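Local coordinates for photosystem II assembly protein Ycf48 (Thermosynechococcus elongatus, PDB 5OJ5), which assists early assembly of photosystem II and replacement of photodamaged D1, binding the C-terminal extension of D1 as a seven-bladed beta-propeller, at residues L273-W284 and N314-P323. Numbering follows the deposited sequence. Where two conformers were deposited one is given.
Sequences LDLAYRTPNEVW and NFYKILFFSP
Asp-274 OD2 is gripped from the 314-323 segment: the backbone N of Ile-318 donates to it at 2.8 Å with an N-H...O angle of 172°, the N-H meeting the anti lone pair of Asp-274 OD2, the one away from OD1, and a water donates to the same oxygen. In the Lys-317 conformer given, NZ donates to this water, which bridges the two groups; Asp-274 OD2 and Lys-317 NZ are 5.1 Å apart and not in direct contact. With CG anti to the backbone N, the carboxylate extends across to the neighbouring strand, where it accepts the backbone N-H of Ile-318, on the outermost strand of its sheet. Strands 273-277 and 317-320 run nearly parallel, 18° between directions, but their axes stay 6.1 Å apart and no backbone hydrogen bond joins them. This fits adjacent blades of a beta-propeller meeting through their innermost strands: 273-277 begins the four-stranded sheet that continues into 283-287, while 317-320 is an outermost strand of the sheet closed by 47-51, the N-terminal strand completing the ring. Between the blades, Ile-318 points CG2 at Ala-276 CB (3.7 Å) and sends CD1 to the Trp-284 carbonyl. Further along, Phe-320 lies beneath Arg-278, whose CB stands 3.8 Å from the ring centroid and 14° off its normal, a CH-pi contact over the face; Trp-284 CD1 meets Phe-320 CZ obliquely. Beyond the ring the Arg-278 chain bends at chi3, bringing NH1 to Pro-323 O at 2.8 Å, near the guanidinium plane. NE and NH2 grip Glu-282 side-on, one to each oxygen, and Trp-284 NE1 adds a second donor to Glu-282 OE2 at 2.8 Å; these bonds should fix the guanidinium's rotation. Tyr-338 of strand 334-338 also touches both Arg-278 and Phe-320.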
ATOM      1  N   LEU A 273      -3.046  -0.463 -10.878  1.00 10.86           N
ATOM      2  CA  LEU A 273      -3.479  -0.585  -9.496  1.00 10.47           C
ATOM      3  C   LEU A 273      -2.564   0.149  -8.546  1.00 10.31           C
ATOM      4  O   LEU A 273      -3.040   0.659  -7.542  1.00 11.64           O
ATOM      5  CB  LEU A 273      -3.592  -2.061  -9.135  1.00 11.89           C
ATOM      6  CG  LEU A 273      -4.653  -2.808  -9.960  1.00 13.78           C
ATOM      7  CD1 LEU A 273      -4.502  -4.303  -9.865  1.00 14.68           C
ATOM      8  CD2 LEU A 273      -6.035  -2.357  -9.542  1.00 15.89           C
ATOM      9  N   ASP A 274      -1.242   0.162  -8.782  1.00  9.94           N
ATOM     10  CA  ASP A 274      -0.323   0.827  -7.870  1.00  9.68           C
ATOM     11  C   ASP A 274       0.908   1.284  -8.628  1.00  9.48           C
ATOM     12  O   ASP A 274       1.236   0.760  -9.705  1.00  9.89           O
ATOM     13  CB  ASP A 274       0.091  -0.100  -6.717  1.00 10.88           C
ATOM     14  CG  ASP A 274       0.617   0.648  -5.519  1.00 10.76           C
ATOM     15  OD1 ASP A 274       0.333   1.867  -5.395  1.00 10.97           O
ATOM     16  OD2 ASP A 274       1.208   0.003  -4.636  1.00 13.72           O
ATOM     17  N   LEU A 275       1.574   2.277  -8.045  1.00  9.50           N
ATOM     18  CA  LEU A 275       2.766   2.891  -8.618  1.00 10.18           C
ATOM     19  C   LEU A 275       3.721   3.112  -7.453  1.00 10.11           C
ATOM     20  O   LEU A 275       3.298   3.628  -6.402  1.00 11.15           O
ATOM     21  CB  LEU A 275       2.372   4.235  -9.264  1.00 11.07           C
ATOM     22  CG  LEU A 275       3.467   5.007  -9.994  1.00 11.60           C
ATOM     23  CD1 LEU A 275       2.833   5.929 -11.010  1.00 14.42           C
ATOM     24  CD2 LEU A 275       4.293   5.834  -9.055  1.00 12.05           C
ATOM     25  N   ALA A 276       4.978   2.718  -7.592  1.00 10.00           N
ATOM     26  CA  ALA A 276       5.942   2.964  -6.533  1.00 10.31           C
ATOM     27  C   ALA A 276       7.327   3.155  -7.092  1.00 10.48           C
ATOM     28  O   ALA A 276       7.696   2.548  -8.101  1.00 11.66           O
ATOM     29  CB  ALA A 276       5.961   1.814  -5.511  1.00 12.46           C
ATOM     30  N   TYR A 277       8.114   3.969  -6.408  1.00 11.71           N
ATOM     31  CA  TYR A 277       9.479   4.275  -6.792  1.00 12.01           C
ATOM     32  C   TYR A 277      10.465   3.374  -6.059  1.00 12.15           C
ATOM     33  O   TYR A 277      10.437   3.275  -4.829  1.00 14.64           O
ATOM     34  CB  TYR A 277       9.824   5.728  -6.470  1.00 12.84           C
ATOM     35  CG  TYR A 277       9.125   6.753  -7.327  1.00 13.29           C
ATOM     36  CD1 TYR A 277       9.844   7.483  -8.264  1.00 14.97           C
ATOM     37  CD2 TYR A 277       7.742   7.000  -7.208  1.00 14.37           C
ATOM     38  CE1 TYR A 277       9.211   8.432  -9.046  1.00 16.33           C
ATOM     39  CE2 TYR A 277       7.117   7.946  -8.019  1.00 15.65           C
ATOM     40  CZ  TYR A 277       7.852   8.660  -8.926  1.00 17.12           C
ATOM     41  OH  TYR A 277       7.196   9.600  -9.692  1.00 19.65           O
ATOM     42  N   ARG A 278      11.361   2.745  -6.792  1.00 11.81           N
ATOM     43  CA  ARG A 278      12.493   2.066  -6.158  1.00 13.10           C
ATOM     44  C   ARG A 278      13.601   3.054  -5.834  1.00 13.76           C
ATOM     45  O   ARG A 278      14.304   2.901  -4.826  1.00 15.49           O
ATOM     46  CB  ARG A 278      13.018   0.944  -7.078  1.00 13.04           C
ATOM     47  CG  ARG A 278      14.071   0.107  -6.378  1.00 14.22           C
ATOM     48  CD  ARG A 278      14.580  -1.028  -7.251  1.00 15.97           C
ATOM     49  NE  ARG A 278      15.360  -0.579  -8.393  1.00 16.65           N
ATOM     50  CZ  ARG A 278      16.653  -0.272  -8.350  1.00 19.05           C
ATOM     51  NH1 ARG A 278      17.315  -0.410  -7.204  1.00 21.46           N
ATOM     52  NH2 ARG A 278      17.257   0.123  -9.454  1.00 20.91           N
ATOM     53  N   THR A 279      13.803   4.037  -6.725  1.00 13.89           N
ATOM     54  CA  THR A 279      14.798   5.083  -6.594  1.00 15.87           C
ATOM     55  C   THR A 279      14.128   6.346  -7.109  1.00 16.23           C
ATOM     56  O   THR A 279      13.023   6.278  -7.650  1.00 15.78           O
ATOM     57  CB  THR A 279      16.031   4.795  -7.469  1.00 17.87           C
ATOM     58  OG1 THR A 279      15.649   4.905  -8.832  1.00 17.50           O
ATOM     59  CG2 THR A 279      16.634   3.432  -7.145  1.00 20.26           C
ATOM     60  N   PRO A 280      14.772   7.506  -7.034  1.00 18.34           N
ATOM     61  CA  PRO A 280      14.109   8.707  -7.553  1.00 19.75           C
ATOM     62  C   PRO A 280      13.762   8.627  -9.027  1.00 19.08           C
ATOM     63  O   PRO A 280      12.786   9.260  -9.438  1.00 20.32           O
ATOM     64  CB  PRO A 280      15.120   9.830  -7.257  1.00 23.65           C
ATOM     65  CG  PRO A 280      15.840   9.369  -6.042  1.00 25.40           C
ATOM     66  CD  PRO A 280      15.920   7.854  -6.173  1.00 22.79           C
ATOM     67  N   ASN A 281      14.518   7.880  -9.852  1.00 17.64           N
ATOM     68  CA  ASN A 281      14.227   7.822 -11.285  1.00 18.28           C
ATOM     69  C   ASN A 281      13.568   6.524 -11.747  1.00 15.32           C
ATOM     70  O   ASN A 281      13.038   6.480 -12.863  1.00 17.09           O
ATOM     71  CB  ASN A 281      15.535   7.993 -12.065  1.00 22.28           C
ATOM     72  CG  ASN A 281      16.143   9.350 -11.871  1.00 28.75           C
ATOM     73  OD1 ASN A 281      15.437  10.347 -11.715  1.00 30.97           O
ATOM     74  ND2 ASN A 281      17.457   9.402 -11.877  1.00 32.29           N
ATOM     75  N   GLU A 282      13.603   5.459 -10.944  1.00 13.90           N
ATOM     76  CA  GLU A 282      13.078   4.170 -11.369  1.00 13.28           C
ATOM     77  C   GLU A 282      11.734   3.923 -10.713  1.00 12.60           C
ATOM     78  O   GLU A 282      11.636   3.797  -9.479  1.00 13.21           O
ATOM     79  CB  GLU A 282      14.066   3.035 -11.094  1.00 14.62           C
ATOM     80  CG  GLU A 282      13.555   1.760 -11.670  1.00 15.51           C
ATOM     81  CD  GLU A 282      14.470   0.593 -11.390  1.00 15.74           C
ATOM     82  OE1 GLU A 282      15.673   0.686 -11.718  1.00 18.28           O
ATOM     83  OE2 GLU A 282      14.015  -0.424 -10.828  1.00 15.50           O
ATOM     84  N   VAL A 283      10.711   3.838 -11.544  1.00 12.44           N
ATOM     85  CA  VAL A 283       9.325   3.742 -11.112  1.00 12.60           C
ATOM     86  C   VAL A 283       8.745   2.448 -11.641  1.00 11.43           C
ATOM     87  O   VAL A 283       9.005   2.066 -12.779  1.00 12.28           O
ATOM     88  CB  VAL A 283       8.486   4.904 -11.678  1.00 13.39           C
ATOM     89  CG1 VAL A 283       7.204   5.035 -10.846  1.00 15.21           C
ATOM     90  CG2 VAL A 283       9.279   6.223 -11.715  1.00 15.86           C
ATOM     91  N   TRP A 284       7.953   1.768 -10.810  1.00 10.21           N
ATOM     92  CA  TRP A 284       7.243   0.560 -11.187  1.00 10.25           C
ATOM     93  C   TRP A 284       5.744   0.824 -11.137  1.00  9.65           C
ATOM     94  O   TRP A 284       5.240   1.544 -10.269  1.00 10.60           O
ATOM     95  CB  TRP A 284       7.652  -0.599 -10.283  1.00 11.11           C
ATOM     96  CG  TRP A 284       9.044  -1.062 -10.561  1.00 11.24           C
ATOM     97  CD1 TRP A 284      10.199  -0.523 -10.065  1.00 12.33           C
ATOM     98  CD2 TRP A 284       9.421  -2.084 -11.494  1.00 11.04           C
ATOM     99  NE1 TRP A 284      11.284  -1.199 -10.616  1.00 12.73           N
ATOM    100  CE2 TRP A 284      10.825  -2.153 -11.486  1.00 11.84           C
ATOM    101  CE3 TRP A 284       8.688  -2.960 -12.313  1.00 11.91           C
ATOM    102  CZ2 TRP A 284      11.535  -3.076 -12.268  1.00 13.32           C
ATOM    103  CZ3 TRP A 284       9.393  -3.853 -13.119  1.00 13.18           C
ATOM    104  CH2 TRP A 284      10.803  -3.916 -13.065  1.00 13.90           C
ATOM    105  N   ASN A 314      -3.609 -10.357 -10.787  1.00 18.31           N
ATOM    106  CA  ASN A 314      -3.486  -8.912 -10.711  1.00 17.27           C
ATOM    107  C   ASN A 314      -2.373  -8.572  -9.728  1.00 14.68           C
ATOM    108  O   ASN A 314      -2.129  -9.294  -8.747  1.00 17.55           O
ATOM    109  CB  ASN A 314      -4.787  -8.290 -10.215  1.00 20.09           C
ATOM    110  CG  ASN A 314      -5.971  -8.626 -11.089  1.00 20.41           C
ATOM    111  OD1 ASN A 314      -5.843  -8.777 -12.303  1.00 20.65           O
ATOM    112  ND2 ASN A 314      -7.146  -8.682 -10.476  1.00 25.35           N
ATOM    113  N   PHE A 315      -1.702  -7.465  -9.948  1.00 13.20           N
ATOM    114  CA  PHE A 315      -0.633  -7.011  -9.071  1.00 12.73           C
ATOM    115  C   PHE A 315      -1.117  -5.716  -8.413  1.00 12.16           C
ATOM    116  O   PHE A 315      -1.203  -4.663  -9.054  1.00 14.52           O
ATOM    117  CB  PHE A 315       0.654  -6.821  -9.847  1.00 13.29           C
ATOM    118  CG  PHE A 315       1.197  -8.075 -10.386  1.00 13.87           C
ATOM    119  CD1 PHE A 315       1.320  -9.212  -9.599  1.00 15.96           C
ATOM    120  CD2 PHE A 315       1.639  -8.085 -11.718  1.00 17.48           C
ATOM    121  CE1 PHE A 315       1.856 -10.395 -10.156  1.00 18.42           C
ATOM    122  CE2 PHE A 315       2.180  -9.205 -12.257  1.00 19.02           C
ATOM    123  CZ  PHE A 315       2.285 -10.362 -11.486  1.00 19.01           C
ATOM    124  N   TYR A 316      -1.510  -5.811  -7.144  1.00 12.02           N
ATOM    125  CA  TYR A 316      -2.314  -4.812  -6.410  0.53 13.14           C
ATOM    126  C   TYR A 316      -1.500  -3.754  -5.723  1.00 11.73           C
ATOM    127  O   TYR A 316      -2.005  -2.652  -5.513  1.00 13.08           O
ATOM    128  CB  TYR A 316      -3.146  -5.434  -5.255  0.53 12.72           C
ATOM    129  CG  TYR A 316      -4.231  -6.302  -5.787  0.53 15.80           C
ATOM    130  CD1 TYR A 316      -5.410  -5.759  -6.308  0.53 19.30           C
ATOM    131  CD2 TYR A 316      -4.047  -7.672  -5.867  0.53 19.57           C
ATOM    132  CE1 TYR A 316      -6.419  -6.584  -6.827  0.53 21.86           C
ATOM    133  CE2 TYR A 316      -5.005  -8.482  -6.390  0.53 22.16           C
ATOM    134  CZ  TYR A 316      -6.189  -7.943  -6.872  0.53 22.88           C
ATOM    135  OH  TYR A 316      -7.143  -8.785  -7.396  0.53 24.80           O
ATOM    136  N   LYS A 317      -0.308  -4.113  -5.246  1.00 11.60           N
ATOM    137  CA  LYS A 317       0.427  -3.266  -4.305  0.53 11.72           C
ATOM    138  C   LYS A 317       1.904  -3.501  -4.534  1.00 10.91           C
ATOM    139  O   LYS A 317       2.310  -4.652  -4.600  1.00 13.21           O
ATOM    140  CB  LYS A 317       0.055  -3.634  -2.851  0.53 13.97           C
ATOM    141  CG  LYS A 317       0.403  -2.568  -1.806  0.53 15.94           C
ATOM    142  CD  LYS A 317      -0.515  -2.717  -0.561  0.53 17.70           C
ATOM    143  CE  LYS A 317      -0.077  -1.859   0.596  0.53 20.42           C
ATOM    144  NZ  LYS A 317       0.034  -0.411   0.259  0.53 17.24           N
ATOM    145  N   ILE A 318       2.675  -2.429  -4.607  1.00 10.35           N
ATOM    146  CA  ILE A 318       4.128  -2.500  -4.693  1.00 10.62           C
ATOM    147  C   ILE A 318       4.697  -1.889  -3.419  1.00 10.46           C
ATOM    148  O   ILE A 318       4.383  -0.741  -3.107  1.00 13.59           O
ATOM    149  CB  ILE A 318       4.662  -1.702  -5.902  1.00 11.30           C
ATOM    150  CG1 ILE A 318       3.997  -2.113  -7.233  1.00 12.14           C
ATOM    151  CG2 ILE A 318       6.213  -1.814  -5.945  1.00 11.94           C
ATOM    152  CD1 ILE A 318       4.194  -1.013  -8.289  1.00 13.43           C
ATOM    153  N   LEU A 319       5.559  -2.612  -2.722  1.00 10.00           N
ATOM    154  CA  LEU A 319       6.164  -2.139  -1.476  1.00 11.95           C
ATOM    155  C   LEU A 319       7.674  -2.235  -1.614  1.00 12.57           C
ATOM    156  O   LEU A 319       8.212  -3.340  -1.636  1.00 16.25           O
ATOM    157  CB  LEU A 319       5.687  -2.991  -0.301  1.00 13.34           C
ATOM    158  CG  LEU A 319       4.201  -2.865   0.016  1.00 15.24           C
ATOM    159  CD1 LEU A 319       3.797  -3.797   1.131  1.00 19.30           C
ATOM    160  CD2 LEU A 319       3.826  -1.423   0.478  1.00 20.40           C
ATOM    161  N   PHE A 320       8.356  -1.109  -1.655  1.00 11.89           N
ATOM    162  CA  PHE A 320       9.818  -1.087  -1.601  1.00 12.61           C
ATOM    163  C   PHE A 320      10.230  -0.711  -0.196  1.00 14.56           C
ATOM    164  O   PHE A 320       9.763   0.291   0.345  1.00 20.64           O
ATOM    165  CB  PHE A 320      10.422  -0.099  -2.593  1.00 14.29           C
ATOM    166  CG  PHE A 320      10.422  -0.633  -4.008  1.00 13.43           C
ATOM    167  CD1 PHE A 320      11.266  -1.658  -4.351  1.00 14.23           C
ATOM    168  CD2 PHE A 320       9.571  -0.083  -4.978  1.00 14.72           C
ATOM    169  CE1 PHE A 320      11.262  -2.154  -5.662  1.00 15.64           C
ATOM    170  CE2 PHE A 320       9.570  -0.579  -6.256  1.00 16.66           C
ATOM    171  CZ  PHE A 320      10.407  -1.607  -6.589  1.00 16.39           C
ATOM    172  N   PHE A 321      11.083  -1.508   0.389  1.00 12.19           N
ATOM    173  CA  PHE A 321      11.664  -1.225   1.695  1.00 13.48           C
ATOM    174  C   PHE A 321      13.030  -0.562   1.608  1.00 14.49           C
ATOM    175  O   PHE A 321      13.411   0.175   2.520  1.00 17.10           O
ATOM    176  CB  PHE A 321      11.710  -2.518   2.524  1.00 13.82           C
ATOM    177  CG  PHE A 321      10.345  -3.025   2.803  1.00 12.43           C
ATOM    178  CD1 PHE A 321       9.603  -2.452   3.841  1.00 13.73           C
ATOM    179  CD2 PHE A 321       9.739  -3.980   2.010  1.00 13.00           C
ATOM    180  CE1 PHE A 321       8.302  -2.823   4.072  1.00 14.43           C
ATOM    181  CE2 PHE A 321       8.394  -4.356   2.242  1.00 13.62           C
ATOM    182  CZ  PHE A 321       7.696  -3.774   3.284  1.00 14.19           C
ATOM    183  N   SER A 322      13.700  -0.764   0.509  1.00 15.16           N
ATOM    184  CA  SER A 322      14.949  -0.083   0.195  1.00 15.54           C
ATOM    185  C   SER A 322      15.177  -0.311  -1.287  1.00 16.44           C
ATOM    186  O   SER A 322      14.426  -1.055  -1.914  1.00 16.05           O
ATOM    187  CB  SER A 322      16.080  -0.725   0.982  1.00 16.16           C
ATOM    188  OG  SER A 322      16.449  -1.968   0.421  1.00 16.16           O
ATOM    189  N   PRO A 323      16.224   0.263  -1.888  1.00 17.97           N
ATOM    190  CA  PRO A 323      16.464  -0.004  -3.311  1.00 18.82           C
ATOM    191  C   PRO A 323      16.771  -1.440  -3.649  1.00 17.83           C
ATOM    192  O   PRO A 323      16.732  -1.776  -4.831  1.00 20.85           O
ATOM    193  CB  PRO A 323      17.612   0.937  -3.665  1.00 21.43           C
ATOM    194  CG  PRO A 323      17.393   2.107  -2.756  1.00 23.38           C
ATOM    195  CD  PRO A 323      16.978   1.447  -1.441  1.00 19.79           C
TER
HETATM  196  O   HOH W   1       1.652   0.692  -2.053  1.00 25.38           O